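Local coordinates for protein putative immunoglobulin A1 protease (Bacteroides ovatus, PDB 3N6Z) that is a putative immunoglobulin A1 protease that may cleave that antibody, its activity being inferred rather than demonstrated, at residues 282-288 against 325-331; 257-263 against 290-296. All coordinates share one frame; numbering follows the deposited sequence.

Contact 1 (282-288 against 325-331)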
loop_
_atom_site.group_PDB
_atom_site.type_symbol
_atom_site.label_atom_id
_atom_site.label_comp_id
_atom_site.label_asym_id
_atom_site.label_seq_id
_atom_site.Cartn_x
_atom_site.Cartn_y
_atom_site.Cartn_z
ATOM N N THR A 282 -15.528 -3.155 14.211
ATOM C CA THR A 282 -15.008 -1.934 14.836
ATOM C C THR A 282 -14.529 -1.017 13.715
ATOM O O THR A 282 -13.884 -1.462 12.770
ATOM C CB THR A 282 -13.910 -2.223 15.873
ATOM O OG1 THR A 282 -12.849 -2.961 15.259
ATOM C CG2 THR A 282 -14.487 -3.027 17.036
ATOM N N VAL A 283 -14.861 0.262 13.829
ATOM C CA VAL A 283 -14.499 1.268 12.848
ATOM C C VAL A 283 -13.810 2.430 13.522
ATOM O O VAL A 283 -14.383 3.064 14.417
ATOM C CB VAL A 283 -15.726 1.717 12.053
ATOM C CG1 VAL A 283 -15.351 2.840 11.081
ATOM C CG2 VAL A 283 -16.376 0.535 11.327
ATOM N N GLY A 284 -12.584 2.703 13.094
ATOM C CA GLY A 284 -11.797 3.839 13.613
ATOM C C GLY A 284 -11.455 4.758 12.458
ATOM O O GLY A 284 -11.044 4.292 11.375
ATOM N N ARG A 285 -11.572 6.066 12.642
ATOM C CA ARG A 285 -11.245 6.956 11.516
ATOM C C ARG A 285 -9.813 6.699 11.070
ATOM O O ARG A 285 -9.529 6.785 9.878
ATOM C CB ARG A 285 -11.497 8.424 11.811
ATOM C CG ARG A 285 -12.923 8.740 12.194
ATOM C CD ARG A 285 -13.232 10.240 12.181
ATOM N NE ARG A 285 -12.491 10.947 13.221
ATOM C CZ ARG A 285 -12.900 12.048 13.846
ATOM N NH1 ARG A 285 -14.026 12.650 13.478
ATOM N NH2 ARG A 285 -12.166 12.539 14.836
ATOM N N ILE A 286 -8.893 6.447 12.016
ATOM C CA ILE A 286 -7.486 6.165 11.663
ATOM C C ILE A 286 -7.172 4.662 11.732
ATOM O O ILE A 286 -6.640 4.077 10.764
ATOM C CB ILE A 286 -6.487 6.976 12.542
ATOM C CG1 ILE A 286 -6.883 8.470 12.646
ATOM C CG2 ILE A 286 -5.039 6.868 11.998
ATOM C CD1 ILE A 286 -6.912 9.183 11.290
ATOM N N VAL A 287 -7.409 4.053 12.893
ATOM C CA VAL A 287 -7.057 2.646 13.163
ATOM C C VAL A 287 -8.277 1.918 13.714
ATOM O O VAL A 287 -8.943 2.414 14.640
ATOM C CB VAL A 287 -5.897 2.512 14.172
ATOM C CG1 VAL A 287 -5.564 1.055 14.391
ATOM C CG2 VAL A 287 -4.670 3.332 13.743
ATOM N N GLY A 288 -8.528 0.709 13.201
ATOM C CA GLY A 288 -9.714 -0.078 13.589
ATOM C C GLY A 288 -9.634 -1.064 14.740
ATOM O O GLY A 288 -10.672 -1.308 15.379
ATOM N N THR A 325 -9.794 0.250 21.448
ATOM C CA THR A 325 -9.717 -0.521 20.218
ATOM C C THR A 325 -9.445 0.346 18.981
ATOM O O THR A 325 -8.695 -0.037 18.069
ATOM C CB THR A 325 -11.031 -1.320 20.075
ATOM O OG1 THR A 325 -11.085 -2.247 21.170
ATOM C CG2 THR A 325 -11.122 -2.062 18.743
ATOM N N THR A 326 -10.129 1.488 18.930
ATOM C CA THR A 326 -10.068 2.356 17.773
ATOM C C THR A 326 -9.316 3.632 18.064
ATOM O O THR A 326 -9.166 4.055 19.218
ATOM C CB THR A 326 -11.494 2.708 17.244
ATOM O OG1 THR A 326 -12.228 3.476 18.211
ATOM C CG2 THR A 326 -12.299 1.453 16.857
ATOM N N PHE A 327 -8.823 4.258 16.999
ATOM C CA PHE A 327 -8.244 5.593 17.088
ATOM C C PHE A 327 -8.864 6.447 15.998
ATOM O O PHE A 327 -8.792 6.072 14.827
ATOM C CB PHE A 327 -6.718 5.548 16.953
ATOM C CG PHE A 327 -6.074 6.926 16.931
ATOM C CD1 PHE A 327 -6.357 7.854 17.926
ATOM C CD2 PHE A 327 -5.207 7.286 15.912
ATOM C CE1 PHE A 327 -5.751 9.109 17.905
ATOM C CE2 PHE A 327 -4.620 8.527 15.878
ATOM C CZ PHE A 327 -4.905 9.442 16.854
ATOM N N HIS A 328 -9.389 7.622 16.388
ATOM C CA HIS A 328 -10.148 8.456 15.461
ATOM C C HIS A 328 -9.422 9.712 14.990
ATOM O O HIS A 328 -9.881 10.353 14.059
ATOM C CB HIS A 328 -11.449 8.902 16.105
ATOM C CG HIS A 328 -12.419 7.790 16.340
ATOM N ND1 HIS A 328 -12.735 6.839 15.381
ATOM C CD2 HIS A 328 -13.154 7.492 17.436
ATOM C CE1 HIS A 328 -13.640 6.015 15.892
ATOM N NE2 HIS A 328 -13.926 6.406 17.131
ATOM N N GLY A 329 -8.299 10.087 15.619
ATOM C CA GLY A 329 -7.673 11.338 15.227
ATOM C C GLY A 329 -8.592 12.552 15.446
ATOM O O GLY A 329 -9.555 12.469 16.191
ATOM N N VAL A 330 -8.244 13.661 14.806
ATOM C CA VAL A 330 -8.922 14.940 14.977
ATOM C C VAL A 330 -9.584 15.377 13.673
ATOM O O VAL A 330 -8.932 15.404 12.631
ATOM C CB VAL A 330 -7.910 16.004 15.449
ATOM C CG1 VAL A 330 -8.542 17.417 15.450
ATOM C CG2 VAL A 330 -7.334 15.608 16.840
ATOM N N ALA A 331 -10.847 15.745 13.731
ATOM C CA ALA A 331 -11.565 16.182 12.555
ATOM C C ALA A 331 -11.060 17.517 11.994
ATOM O O ALA A 331 -10.734 18.443 12.748
ATOM C CB ALA A 331 -13.069 16.241 12.830
#
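Val287 and Phe327 form one antiparallel hydrogen-bonded pair where strands 282-284 and 287-289, with the bend between them, meet the loop leading into strand 330-332. Phe327 N reaches Val287 O at 3.0 Å. In return Phe327 O accepts two bonds, from Val287 N at 3.1 Å and Ile286 N at 2.8 Å, both donors lying in the carbonyl plane; two residues thus face one, a classic beta bulge. This side is tightly packed and buried: the Phe327 ring runs alongside the Ile286 side chain, pointing the same way, with CD2 3.6 Å from Ile286 CB.

A second grip comes from Arg285 and His328, whose planar groups stand 79° apart. The backbone N of Arg285 meets His328 ND1 at 3.1 Å in the ring plane, the N-H almost straight at 168°. With its chain bent at chi3 (-67°), Arg285 brings the guanidinium edge to the 328-329 backbone, where NE bonds His328 O at 2.8 Å and NH2 bonds Gly329 O at 2.9 Å, from above that carbonyl plane. Asp318 forms a salt bridge with NH2.

The threonine end is looser and more exposed. Thr282 CB, OG1 and CG2 all approach the Thr325 methyl, CG2 to CG2 at 3.9 Å, though a second Thr325 conformer makes this less certain.

The bond from Arg285 N makes ND1 an acceptor, so the proton of a neutral His328 would be expected on NE2, while Asp318 probably balances the arginine charge.

Contact 2 (257-263 against 290-296)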
loop_
_atom_site.group_PDB
_atom_site.type_symbol
_atom_site.label_atom_id
_atom_site.label_comp_id
_atom_site.label_asym_id
_atom_site.label_seq_id
_atom_site.Cartn_x
_atom_site.Cartn_y
_atom_site.Cartn_z
ATOM N N ILE A 257 -3.632 -3.421 14.306
ATOM C CA ILE A 257 -2.314 -3.718 14.887
ATOM C C ILE A 257 -2.443 -5.074 15.579
ATOM O O ILE A 257 -3.338 -5.284 16.414
ATOM C CB ILE A 257 -1.859 -2.660 15.937
ATOM C CG1 ILE A 257 -1.918 -1.237 15.367
ATOM C CG2 ILE A 257 -0.440 -2.987 16.424
ATOM C CD1 ILE A 257 -1.697 -0.133 16.444
ATOM N N ASP A 258 -1.571 -6.023 15.229
ATOM C CA ASP A 258 -1.593 -7.317 15.936
ATOM C C ASP A 258 -1.269 -7.141 17.426
ATOM O O ASP A 258 -0.508 -6.265 17.819
ATOM C CB ASP A 258 -0.565 -8.269 15.333
ATOM C CG ASP A 258 -1.085 -9.047 14.153
ATOM O OD1 ASP A 258 -2.102 -8.634 13.541
ATOM O OD2 ASP A 258 -0.466 -10.114 13.834
ATOM N N LYS A 259 -1.808 -8.055 18.237
ATOM C CA LYS A 259 -1.423 -8.118 19.641
ATOM C C LYS A 259 0.082 -8.258 19.782
ATOM O O LYS A 259 0.740 -8.914 18.962
ATOM C CB LYS A 259 -2.098 -9.288 20.363
ATOM C CG LYS A 259 -3.627 -9.217 20.393
ATOM C CD LYS A 259 -4.144 -8.033 21.199
ATOM C CE LYS A 259 -5.663 -8.062 21.309
ATOM N NZ LYS A 259 -6.161 -9.120 22.221
ATOM N N SER A 260 0.622 -7.580 20.782
ATOM C CA SER A 260 2.059 -7.587 21.099
ATOM C C SER A 260 2.925 -6.905 20.051
ATOM O O SER A 260 4.163 -7.009 20.106
ATOM C CB SER A 260 2.577 -9.005 21.365
ATOM O OG SER A 260 1.852 -9.568 22.429
ATOM N N CYS A 261 2.282 -6.122 19.166
ATOM C CA CYS A 261 2.981 -5.417 18.093
ATOM C C CYS A 261 2.749 -3.926 18.247
ATOM O O CYS A 261 2.082 -3.480 19.188
ATOM C CB CYS A 261 2.507 -5.940 16.733
ATOM S SG CYS A 261 2.851 -7.692 16.518
ATOM N N ASP A 262 3.306 -3.120 17.355
ATOM C CA ASP A 262 3.109 -1.683 17.469
ATOM C C ASP A 262 3.219 -1.031 16.090
ATOM O O ASP A 262 3.507 -1.682 15.070
ATOM C CB ASP A 262 4.063 -1.055 18.523
ATOM C CG ASP A 262 5.503 -0.946 18.099
ATOM O OD1 ASP A 262 5.842 -1.153 16.915
ATOM O OD2 ASP A 262 6.324 -0.642 19.004
ATOM N N ILE A 263 2.965 0.270 16.077
ATOM C CA ILE A 263 3.174 1.136 14.925
ATOM C C ILE A 263 3.260 2.558 15.422
ATOM O O ILE A 263 2.712 2.888 16.469
ATOM C CB ILE A 263 1.966 1.044 13.890
ATOM C CG1 ILE A 263 2.405 1.497 12.485
ATOM C CG2 ILE A 263 0.683 1.739 14.375
ATOM C CD1 ILE A 263 1.379 1.207 11.369
ATOM N N SER A 290 -7.047 -2.717 18.097
ATOM C CA SER A 290 -5.893 -2.646 18.987
ATOM C C SER A 290 -5.132 -1.343 18.785
ATOM O O SER A 290 -3.909 -1.294 18.896
ATOM C CB SER A 290 -5.005 -3.878 18.833
ATOM O OG SER A 290 -5.696 -5.019 19.338
ATOM N N ALA A 291 -5.879 -0.256 18.568
ATOM C CA ALA A 291 -5.270 1.041 18.297
ATOM C C ALA A 291 -4.399 1.541 19.442
ATOM O O ALA A 291 -3.447 2.293 19.215
ATOM C CB ALA A 291 -6.321 2.066 17.962
ATOM N N SER A 292 -4.709 1.135 20.688
ATOM C CA SER A 292 -3.920 1.568 21.856
ATOM C C SER A 292 -2.473 1.098 21.837
ATOM O O SER A 292 -1.636 1.616 22.584
ATOM C CB SER A 292 -4.626 1.119 23.130
ATOM O OG SER A 292 -4.527 -0.284 23.273
ATOM N N LEU A 293 -2.167 0.165 20.932
ATOM C CA LEU A 293 -0.793 -0.330 20.766
ATOM C C LEU A 293 0.048 0.608 19.893
ATOM O O LEU A 293 1.277 0.470 19.817
ATOM C CB LEU A 293 -0.782 -1.734 20.172
ATOM C CG LEU A 293 -1.478 -2.803 21.023
ATOM C CD1 LEU A 293 -1.361 -4.135 20.328
ATOM C CD2 LEU A 293 -0.905 -2.870 22.476
ATOM N N GLY A 294 -0.607 1.565 19.240
ATOM C CA GLY A 294 0.074 2.532 18.405
ATOM C C GLY A 294 0.403 3.851 19.084
ATOM O O GLY A 294 -0.179 4.208 20.115
ATOM N N SER A 295 1.334 4.563 18.452
ATOM C CA SER A 295 1.771 5.885 18.855
ATOM C C SER A 295 1.452 6.860 17.716
ATOM O O SER A 295 1.832 6.625 16.565
ATOM C CB SER A 295 3.262 5.912 19.162
ATOM O OG SER A 295 3.585 5.041 20.217
ATOM N N TYR A 296 0.775 7.942 18.043
ATOM C CA TYR A 296 0.211 8.804 17.021
ATOM C C TYR A 296 0.601 10.245 17.203
ATOM O O TYR A 296 0.701 10.747 18.342
ATOM C CB TYR A 296 -1.318 8.695 17.049
ATOM C CG TYR A 296 -1.798 7.249 16.955
ATOM C CD1 TYR A 296 -1.585 6.500 15.813
ATOM C CD2 TYR A 296 -2.352 6.604 18.037
ATOM C CE1 TYR A 296 -1.975 5.179 15.731
ATOM C CE2 TYR A 296 -2.755 5.276 17.964
ATOM C CZ TYR A 296 -2.557 4.558 16.806
ATOM O OH TYR A 296 -2.915 3.240 16.716
HETATM O O HOH W 1 -5.137 -7.004 17.568
#
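Leu293, Ile257 and Ser290 carry this contact, in which the turn after strand 254-257 lies over the 3-10 segment 291-293, as neighbouring coils consistent with a parallel beta-solenoid. Leu293 sends CD1 against the type II turn from Asp258 to Cys261, 3.4 Å from Asp258 O, and its CB lies 3.5 Å from Cys261 O, so its hydrocarbon rests largely on backbone carbonyls. Ile257 touches with both branches. With CG2 anti to the backbone N, that methyl packs 4.0 Å from Leu293 CB; the other branch, extended at chi2 (171°), puts CD1 3.4 Å from Gly294 N and near the Tyr296 hydroxyl. Replacing Ile257 by alanine would take away both branches, and is likely to leave Leu293 CB and Gly294 without their aliphatic cover.

Ser290 adds a polar bridge: one water lies 2.7 Å from Ile257 O, to which it donates, and is also hydrogen-bonded to Ser290 OG. At the far end, where strands 263-266 and 294-296 pair, Ser295 N bonds Ile263 O at 2.9 Å, in the carbonyl plane.

The segments are therefore joined mainly by van der Waals contact of aliphatic groups with each other and with backbone carbonyls, plus one direct hydrogen bond and a water link.

In the fold
Both contacts belong to a stack of short parallel strands, consistent with a beta-solenoid, and their segments alternate along the chain. Strands 287-289 and 294-296 follow one another, the first serving contact 1 and the second contact 2, and the stacked rings of Phe327 and Tyr296 join them. Contact 1 is the more buried, with eight of fourteen touching residues buried and 561 Å² of surface lost, against three of thirteen and 397 Å². Its chemistry is dense in direct hydrogen bonds; contact 2 relies on aliphatic packing, with one direct hydrogen bond and one water bridge. Their centres lie 12 Å apart, yet Thr325 O is 2.9 Å from Ala291 N, a probable hydrogen bond.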